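Local coordinates for putative uncharacterized protein lp_3323 (Lactobacillus plantarum, PDB 3DC7), which is of unknown function but belongs to the GDSL-like lipase/acylhydrolase (SGNH hydrolase) family and so probably hydrolyses ester bonds, at residues Gly28-Thr32 / Ala33-Leu37; Tyr69-Met72 / Ala73-Tyr76; Met117-Leu120 / Thr121-Thr125. All coordinates share one frame; numbering follows the deposited sequence.

Overall arrangement
Following the chain from the N terminus, the three contacts come in series, each local, and none nests within or crosses another. Contact 1 closes a turn in the loop between strand 24-28 and helix 42-50. Contact 2 starts the short helix 72-75 after strand 56-59, and contact 3 lies along helix 112-126. Contact 2 bridges the other two: M72 CE packs on G28 C and R75 NH2 makes a weak bond to G28 O, while on the other side Y76 and A73 rest on L119. Contacts 1 and 3 do not touch, their nearest atoms being about 9 Å apart. Together they run from the end of strand 24-28 in the parallel sheet to the helix 112-126.

Contact 1 (Gly28-Thr32 / Ala33-Leu37); sequences GDSIT and ANNGL
D29 and A33 close a local turn just after strand 24-28, beginning in the GDS sequence that marks the GDSL family. A33 N donates to D29 O over 2.8 Å, reaching it in the carbonyl plane, although the N-H itself is bent (144°). The same oxygen takes a weak bond from T32 N, and the methyl CB of A33 rests 3.4 Å from D29 O. Residues S30 to T32 thus curl through one helix-like turn without continuing as a regular helix. A weak bond from I31 N to D29 OD1 (3.3 Å) forms an Asx turn that folds the carboxylate back over the start of this curl. The T32 hydroxyl is taken up outside the turn, by the OH of Y42. Further along, a water weakly joins S30 O to L37 N, lying 3.0 Å from the latter. The side chain of S30 touches H203, and S30 holds the position of the nucleophile in relatives of this family, so the pair is consistent with a serine hydrolase active site. What grips the turn is backbone chemistry centred on D29 O, so that S30 is placed by the main chain around it.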
ATOM      1  N   GLY A  28       2.751  -6.511  22.459  1.00 25.03           N
ATOM      2  CA  GLY A  28       1.762  -5.436  22.405  1.00 25.77           C
ATOM      3  C   GLY A  28       1.239  -4.900  23.722  1.00 26.64           C
ATOM      4  O   GLY A  28       1.874  -5.017  24.753  1.00 25.97           O
ATOM      5  N   ASP A  29       0.057  -4.295  23.658  1.00 28.49           N
ATOM      6  CA  ASP A  29      -0.585  -3.681  24.810  1.00 29.77           C
ATOM      7  C   ASP A  29      -1.779  -4.531  25.262  1.00 30.48           C
ATOM      8  O   ASP A  29      -1.713  -5.758  25.193  1.00 30.51           O
ATOM      9  CB  ASP A  29      -0.951  -2.215  24.520  1.00 30.18           C
ATOM     10  CG  ASP A  29      -1.598  -2.015  23.135  1.00 33.72           C
ATOM     11  OD1 ASP A  29      -2.576  -2.734  22.801  1.00 36.14           O
ATOM     12  OD2 ASP A  29      -1.132  -1.120  22.379  1.00 36.24           O
ATOM     13  N   SER A  30      -2.851  -3.897  25.732  1.00 31.43           N
ATOM     14  CA  SER A  30      -4.005  -4.627  26.264  1.00 33.16           C
ATOM     15  C   SER A  30      -4.809  -5.417  25.222  1.00 33.73           C
ATOM     16  O   SER A  30      -5.489  -6.401  25.560  1.00 34.31           O
ATOM     17  CB  SER A  30      -4.949  -3.669  26.968  1.00 33.25           C
ATOM     18  OG  SER A  30      -6.044  -4.400  27.487  1.00 36.86           O
ATOM     19  N   ILE A  31      -4.755  -4.964  23.971  1.00 33.87           N
ATOM     20  CA  ILE A  31      -5.423  -5.629  22.858  1.00 34.01           C
ATOM     21  C   ILE A  31      -4.774  -7.001  22.590  1.00 34.34           C
ATOM     22  O   ILE A  31      -5.433  -7.923  22.138  1.00 34.09           O
ATOM     23  CB  ILE A  31      -5.414  -4.709  21.609  1.00 34.15           C
ATOM     24  CG1 ILE A  31      -6.018  -3.337  21.980  1.00 34.63           C
ATOM     25  CG2 ILE A  31      -6.161  -5.352  20.434  1.00 33.63           C
ATOM     26  CD1 ILE A  31      -5.868  -2.238  20.916  1.00 34.39           C
ATOM     27  N   THR A  32      -3.486  -7.116  22.907  1.00 35.10           N
ATOM     28  CA  THR A  32      -2.736  -8.370  22.855  1.00 35.64           C
ATOM     29  C   THR A  32      -2.708  -9.101  24.219  1.00 36.40           C
ATOM     30  O   THR A  32      -2.735 -10.321  24.263  1.00 36.33           O
ATOM     31  CB  THR A  32      -1.292  -8.101  22.358  1.00 35.36           C
ATOM     32  OG1 THR A  32      -1.340  -7.488  21.067  1.00 35.14           O
ATOM     33  CG2 THR A  32      -0.483  -9.384  22.243  1.00 35.65           C
ATOM     34  N   ALA A  33      -2.657  -8.358  25.324  1.00 37.68           N
ATOM     35  CA  ALA A  33      -2.501  -8.951  26.670  1.00 39.10           C
ATOM     36  C   ALA A  33      -3.630  -9.902  27.055  1.00 40.50           C
ATOM     37  O   ALA A  33      -4.801  -9.632  26.771  1.00 40.58           O
ATOM     38  CB  ALA A  33      -2.364  -7.868  27.719  1.00 38.69           C
ATOM     39  N   ASN A  34      -3.272 -11.007  27.707  1.00 42.05           N
ATOM     40  CA  ASN A  34      -4.255 -11.996  28.166  1.00 43.80           C
ATOM     41  C   ASN A  34      -5.290 -11.395  29.147  1.00 44.53           C
ATOM     42  O   ASN A  34      -6.460 -11.782  29.133  1.00 44.85           O
ATOM     43  CB  ASN A  34      -3.539 -13.218  28.771  1.00 44.06           C
ATOM     44  CG  ASN A  34      -4.505 -14.301  29.267  1.00 45.83           C
ATOM     45  OD1 ASN A  34      -5.520 -14.602  28.627  1.00 47.04           O
ATOM     46  ND2 ASN A  34      -4.180 -14.897  30.418  1.00 47.28           N
ATOM     47  N   ASN A  35      -4.859 -10.424  29.952  1.00 45.30           N
ATOM     48  CA  ASN A  35      -5.710  -9.772  30.956  1.00 46.16           C
ATOM     49  C   ASN A  35      -6.886  -8.916  30.425  1.00 46.10           C
ATOM     50  O   ASN A  35      -7.339  -7.974  31.096  1.00 46.62           O
ATOM     51  CB  ASN A  35      -4.833  -8.956  31.944  1.00 46.78           C
ATOM     52  CG  ASN A  35      -4.083  -7.771  31.278  1.00 48.37           C
ATOM     53  OD1 ASN A  35      -4.592  -7.121  30.348  1.00 50.99           O
ATOM     54  ND2 ASN A  35      -2.875  -7.474  31.786  1.00 48.30           N
ATOM     55  N   GLY A  36      -7.407  -9.266  29.253  1.00 45.48           N
ATOM     56  CA  GLY A  36      -8.276  -8.357  28.495  1.00 44.42           C
ATOM     57  C   GLY A  36      -9.747  -8.261  28.856  1.00 43.34           C
ATOM     58  O   GLY A  36     -10.287  -9.114  29.563  1.00 43.59           O
ATOM     59  N   LEU A  37     -10.385  -7.202  28.350  1.00 42.12           N
ATOM     60  CA  LEU A  37     -11.845  -7.015  28.417  1.00 40.60           C
ATOM     61  C   LEU A  37     -12.601  -7.897  27.418  1.00 39.92           C
ATOM     62  O   LEU A  37     -13.785  -8.184  27.599  1.00 40.19           O
ATOM     63  CB  LEU A  37     -12.192  -5.554  28.146  1.00 40.32           C
ATOM     64  CG  LEU A  37     -11.892  -4.569  29.272  1.00 39.52           C
ATOM     65  CD1 LEU A  37     -11.385  -3.257  28.687  1.00 38.72           C
ATOM     66  CD2 LEU A  37     -13.125  -4.380  30.136  1.00 37.12           C
TER
HETATM   67  O   HOH W   1      -8.967  -6.494  25.761  1.00 44.03           O

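Contact 2 (Tyr69-Met72 / Ala73-Tyr76); sequences YDAM and AVRY
A73 follows M72 into the first turn of helix 72-75, just past the N-cap residue A71, whose carbonyl receives the amides of V74 and R75. V74 N is the first of these, 3.0 Å from A71 O but well above the carbonyl plane (59° out of it). With chi1 at 53°, V74 tucks CG1 between its own N and carbonyl carbon, where it meets A71 CB at 3.7 Å. R75 N donates to the same A71 O over 2.9 Å, this time in the carbonyl plane, so one oxygen holds two amides from different directions. The R75 side chain bends back along the segment at chi3: NE donates to D70 O over 2.9 Å, and that oxygen lies almost in the guanidinium plane. M72, a selenomethionine, crosses this arginine obliquely, its CG 3.3 Å from R75 NH2. The guanidinium is fixed further by L58 O at NH1 and by S63 OG at NH2, and S63 OG is bonded to D70 O as well, which makes a compact polar cluster at the helix start. Y76 N ends the series with a bond to M72 O (3.2 Å), and that oxygen also lies at the edge of the Y76 ring. Among its neighbours the turn is wedged between strand 24-28, where R75 and Y76 meet L27, and helix 112-126, where A73 meets A115 and Y76 meets L119.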
ATOM      1  N   TYR A  69       5.379   3.971  29.566  1.00 26.17           N
ATOM      2  CA  TYR A  69       4.764   2.822  30.252  1.00 26.29           C
ATOM      3  C   TYR A  69       5.255   1.478  29.694  1.00 26.25           C
ATOM      4  O   TYR A  69       4.901   1.120  28.574  1.00 25.55           O
ATOM      5  CB  TYR A  69       3.240   2.883  30.098  1.00 26.97           C
ATOM      6  CG  TYR A  69       2.585   4.061  30.767  1.00 28.11           C
ATOM      7  CD1 TYR A  69       2.245   5.202  30.048  1.00 29.15           C
ATOM      8  CD2 TYR A  69       2.309   4.034  32.133  1.00 30.62           C
ATOM      9  CE1 TYR A  69       1.629   6.300  30.675  1.00 30.13           C
ATOM     10  CE2 TYR A  69       1.703   5.114  32.762  1.00 31.47           C
ATOM     11  CZ  TYR A  69       1.365   6.237  32.033  1.00 31.07           C
ATOM     12  OH  TYR A  69       0.769   7.288  32.690  1.00 31.97           O
ATOM     13  N   ASP A  70       6.037   0.731  30.476  1.00 26.16           N
ATOM     14  CA  ASP A  70       6.491  -0.612  30.086  1.00 26.85           C
ATOM     15  C   ASP A  70       6.985  -0.686  28.648  1.00 26.97           C
ATOM     16  O   ASP A  70       6.483  -1.505  27.864  1.00 27.42           O
ATOM     17  CB  ASP A  70       5.357  -1.636  30.264  1.00 27.69           C
ATOM     18  CG  ASP A  70       5.048  -1.916  31.717  1.00 30.26           C
ATOM     19  OD1 ASP A  70       3.914  -1.601  32.166  1.00 32.32           O
ATOM     20  OD2 ASP A  70       5.942  -2.449  32.411  1.00 32.52           O
ATOM     21  N   ALA A  71       7.955   0.165  28.307  1.00 26.44           N
ATOM     22  CA  ALA A  71       8.433   0.342  26.932  1.00 26.35           C
ATOM     23  C   ALA A  71       8.604  -0.946  26.131  1.00 26.60           C
ATOM     24  O   ALA A  71       9.458  -1.763  26.449  1.00 26.20           O
ATOM     25  CB  ALA A  71       9.751   1.107  26.939  1.00 25.85           C
HETATM   26  N   MSE A  72       7.825  -1.110  25.081  1.00 26.98           N
HETATM   27  CA  MSE A  72       8.067  -2.204  24.124  1.00 27.48           C
HETATM   28  C   MSE A  72       9.466  -2.155  23.494  1.00 27.22           C
HETATM   29  O   MSE A  72      10.015  -3.187  23.083  1.00 27.03           O
HETATM   30  CB  MSE A  72       7.011  -2.215  23.030  1.00 27.51           C
HETATM   31  CG  MSE A  72       5.637  -2.658  23.497  1.00 30.91           C
HETATM   32 SE   MSE A  72       4.339  -2.669  22.008  1.00 39.12          SE
HETATM   33  CE  MSE A  72       2.859  -1.792  22.947  1.00 34.85           C
ATOM     34  N   ALA A  73      10.039  -0.968  23.433  1.00 27.35           N
ATOM     35  CA  ALA A  73      11.392  -0.792  22.903  1.00 27.92           C
ATOM     36  C   ALA A  73      12.469  -1.398  23.806  1.00 28.25           C
ATOM     37  O   ALA A  73      13.628  -1.494  23.408  1.00 28.78           O
ATOM     38  CB  ALA A  73      11.673   0.671  22.612  1.00 28.14           C
ATOM     39  N   VAL A  74      12.085  -1.813  25.015  1.00 28.54           N
ATOM     40  CA  VAL A  74      12.944  -2.661  25.846  1.00 28.48           C
ATOM     41  C   VAL A  74      12.361  -4.069  26.029  1.00 28.30           C
ATOM     42  O   VAL A  74      13.089  -5.054  25.989  1.00 28.46           O
ATOM     43  CB  VAL A  74      13.332  -2.006  27.224  1.00 28.70           C
ATOM     44  CG1 VAL A  74      12.135  -1.530  27.988  1.00 27.89           C
ATOM     45  CG2 VAL A  74      14.130  -2.989  28.080  1.00 28.87           C
ATOM     46  N   ARG A  75      11.045  -4.169  26.188  1.00 27.92           N
ATOM     47  CA  ARG A  75      10.416  -5.462  26.461  1.00 27.43           C
ATOM     48  C   ARG A  75      10.582  -6.505  25.351  1.00 27.06           C
ATOM     49  O   ARG A  75      10.434  -7.705  25.600  1.00 27.07           O
ATOM     50  CB  ARG A  75       8.934  -5.287  26.778  1.00 27.34           C
ATOM     51  CG  ARG A  75       8.674  -4.638  28.104  1.00 27.55           C
ATOM     52  CD  ARG A  75       7.233  -4.860  28.555  1.00 28.22           C
ATOM     53  NE  ARG A  75       6.228  -4.357  27.613  1.00 28.67           N
ATOM     54  CZ  ARG A  75       5.502  -5.127  26.815  1.00 29.08           C
ATOM     55  NH1 ARG A  75       5.669  -6.441  26.834  1.00 31.05           N
ATOM     56  NH2 ARG A  75       4.598  -4.590  26.006  1.00 30.39           N
ATOM     57  N   TYR A  76      10.880  -6.051  24.135  1.00 26.41           N
ATOM     58  CA  TYR A  76      11.104  -6.953  23.005  1.00 26.24           C
ATOM     59  C   TYR A  76      12.195  -7.990  23.282  1.00 26.65           C
ATOM     60  O   TYR A  76      12.233  -9.039  22.630  1.00 26.78           O
ATOM     61  CB  TYR A  76      11.483  -6.153  21.745  1.00 26.03           C
ATOM     62  CG  TYR A  76      12.952  -5.763  21.668  1.00 24.20           C
ATOM     63  CD1 TYR A  76      13.389  -4.535  22.143  1.00 22.99           C
ATOM     64  CD2 TYR A  76      13.895  -6.636  21.130  1.00 22.21           C
ATOM     65  CE1 TYR A  76      14.734  -4.163  22.063  1.00 24.07           C
ATOM     66  CE2 TYR A  76      15.244  -6.293  21.060  1.00 25.28           C
ATOM     67  CZ  TYR A  76      15.659  -5.051  21.528  1.00 26.32           C
ATOM     68  OH  TYR A  76      16.996  -4.709  21.467  1.00 27.42           O
TER

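Contact 3 (Met117-Leu120 / Thr121-Thr125); sequences MMLL and TGLQT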
HETATM    1  N   MSE A 117      12.877   3.275  16.368  1.00 30.11           N
HETATM    2  CA  MSE A 117      14.216   2.975  15.846  1.00 32.25           C
HETATM    3  C   MSE A 117      14.944   1.890  16.650  1.00 31.82           C
HETATM    4  O   MSE A 117      15.520   0.954  16.087  1.00 31.21           O
HETATM    5  CB  MSE A 117      15.085   4.233  15.777  1.00 33.42           C
HETATM    6  CG  MSE A 117      16.506   3.925  15.333  1.00 40.00           C
HETATM    7 SE   MSE A 117      17.615   5.504  15.129  1.00 60.20          SE
HETATM    8  CE  MSE A 117      16.722   6.366  13.586  1.00 54.27           C
HETATM    9  N   MSE A 118      14.917   2.020  17.970  1.00 31.76           N
HETATM   10  CA  MSE A 118      15.564   1.037  18.802  1.00 32.45           C
HETATM   11  C   MSE A 118      14.843  -0.299  18.780  1.00 30.58           C
HETATM   12  O   MSE A 118      15.497  -1.340  18.736  1.00 30.21           O
HETATM   13  CB  MSE A 118      15.737   1.555  20.211  1.00 33.80           C
HETATM   14  CG  MSE A 118      16.852   2.571  20.287  1.00 41.99           C
HETATM   15 SE   MSE A 118      16.682   3.501  21.958  1.00 61.36          SE
HETATM   16  CE  MSE A 118      17.713   2.221  23.043  1.00 56.21           C
ATOM     17  N   LEU A 119      13.514  -0.270  18.794  1.00 28.51           N
ATOM     18  CA  LEU A 119      12.731  -1.500  18.674  1.00 27.08           C
ATOM     19  C   LEU A 119      13.088  -2.233  17.379  1.00 26.01           C
ATOM     20  O   LEU A 119      13.491  -3.383  17.417  1.00 25.32           O
ATOM     21  CB  LEU A 119      11.231  -1.209  18.706  1.00 26.39           C
ATOM     22  CG  LEU A 119      10.210  -2.223  19.267  1.00 27.36           C
ATOM     23  CD1 LEU A 119       8.870  -2.051  18.570  1.00 26.30           C
ATOM     24  CD2 LEU A 119      10.628  -3.666  19.188  1.00 25.64           C
ATOM     25  N   LEU A 120      12.948  -1.543  16.252  1.00 25.54           N
ATOM     26  CA  LEU A 120      13.244  -2.097  14.931  1.00 25.55           C
ATOM     27  C   LEU A 120      14.689  -2.576  14.750  1.00 25.84           C
ATOM     28  O   LEU A 120      14.911  -3.597  14.107  1.00 26.16           O
ATOM     29  CB  LEU A 120      12.893  -1.079  13.836  1.00 25.28           C
ATOM     30  CG  LEU A 120      11.393  -0.839  13.678  1.00 25.04           C
ATOM     31  CD1 LEU A 120      11.116   0.432  12.886  1.00 25.38           C
ATOM     32  CD2 LEU A 120      10.724  -2.059  13.059  1.00 24.18           C
ATOM     33  N   THR A 121      15.658  -1.837  15.291  1.00 25.38           N
ATOM     34  CA  THR A 121      17.062  -2.265  15.255  1.00 26.40           C
ATOM     35  C   THR A 121      17.264  -3.528  16.104  1.00 26.15           C
ATOM     36  O   THR A 121      17.874  -4.489  15.660  1.00 26.51           O
ATOM     37  CB  THR A 121      18.010  -1.148  15.733  1.00 26.48           C
ATOM     38  OG1 THR A 121      17.783   0.021  14.937  1.00 26.55           O
ATOM     39  CG2 THR A 121      19.480  -1.580  15.599  1.00 27.08           C
ATOM     40  N   GLY A 122      16.709  -3.531  17.311  1.00 26.19           N
ATOM     41  CA  GLY A 122      16.735  -4.709  18.168  1.00 25.67           C
ATOM     42  C   GLY A 122      16.232  -5.966  17.485  1.00 25.32           C
ATOM     43  O   GLY A 122      16.879  -7.022  17.549  1.00 25.24           O
ATOM     44  N   LEU A 123      15.081  -5.853  16.822  1.00 25.02           N
ATOM     45  CA  LEU A 123      14.437  -7.007  16.196  1.00 24.92           C
ATOM     46  C   LEU A 123      15.239  -7.569  15.026  1.00 25.50           C
ATOM     47  O   LEU A 123      15.331  -8.790  14.860  1.00 25.71           O
ATOM     48  CB  LEU A 123      13.028  -6.646  15.730  1.00 24.42           C
ATOM     49  CG  LEU A 123      11.965  -6.368  16.795  1.00 24.06           C
ATOM     50  CD1 LEU A 123      10.741  -5.701  16.191  1.00 21.79           C
ATOM     51  CD2 LEU A 123      11.578  -7.638  17.525  1.00 22.87           C
ATOM     52  N   GLN A 124      15.799  -6.673  14.214  1.00 26.09           N
ATOM     53  CA  GLN A 124      16.501  -7.052  12.991  1.00 27.20           C
ATOM     54  C   GLN A 124      17.890  -7.586  13.306  1.00 28.08           C
ATOM     55  O   GLN A 124      18.411  -8.424  12.576  1.00 28.33           O
ATOM     56  CB  GLN A 124      16.614  -5.868  12.021  1.00 27.23           C
ATOM     57  CG  GLN A 124      15.304  -5.360  11.421  1.00 27.69           C
ATOM     58  CD  GLN A 124      14.585  -6.399  10.561  1.00 29.41           C
ATOM     59  OE1 GLN A 124      14.279  -7.494  11.027  1.00 29.73           O
ATOM     60  NE2 GLN A 124      14.298  -6.047   9.307  1.00 27.33           N
ATOM     61  N   THR A 125      18.474  -7.091  14.403  1.00 28.60           N
ATOM     62  CA  THR A 125      19.777  -7.529  14.871  1.00 28.65           C
ATOM     63  C   THR A 125      19.670  -8.920  15.457  1.00 28.57           C
ATOM     64  O   THR A 125      20.477  -9.786  15.126  1.00 28.57           O
ATOM     65  CB  THR A 125      20.345  -6.557  15.909  1.00 28.71           C
ATOM     66  OG1 THR A 125      20.447  -5.257  15.315  1.00 30.08           O
ATOM     67  CG2 THR A 125      21.717  -6.996  16.386  1.00 28.61           C
TER
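M117, a selenomethionine, offers T121 a carbonyl oxygen that is gripped twice, one turn on in helix 112-126. T121 N donates to M117 O over 2.9 Å, and T121 OG1 reaches the same oxygen at 2.7 Å, the two donors arriving from opposite faces of the carbonyl plane. The hydroxyl can do so because chi1 of T121 (-56°) sets OG1 beside its own backbone N, back toward the preceding turn. Alongside, the M117 side chain points the same way as the threonine. A valine here is likely to keep the backbone bond but leave M117 O without its second donor. M118, also a selenomethionine, continues the regular pattern, its O accepting G122 N at 2.9 Å. L119 joins L123 in two ways: L123 N is bonded to L119 O at 3.0 Å with a C=O...N angle of 161°, and L119 CD2 meets L123 CD1 at 3.6 Å. This leucine pair faces the sheet, both residues touching F134 of strand 132-136. L120 O accepts Q124 N, a longer bond of 3.2 Å, and Q124 CG lies close to the same oxygen. The amide end of Q124 is occupied by K132 and Y173 O, with a weak bond to G185 of the second subunit, against whose I190 T121 also packs. The chemistry thus divides round the helix: L119 and L123 give apolar packing on the sheet, M117 and L120 also meet helix 159-173, and T121, bordering the second subunit, has its hydroxyl spent on the M117 carbonyl of the preceding turn.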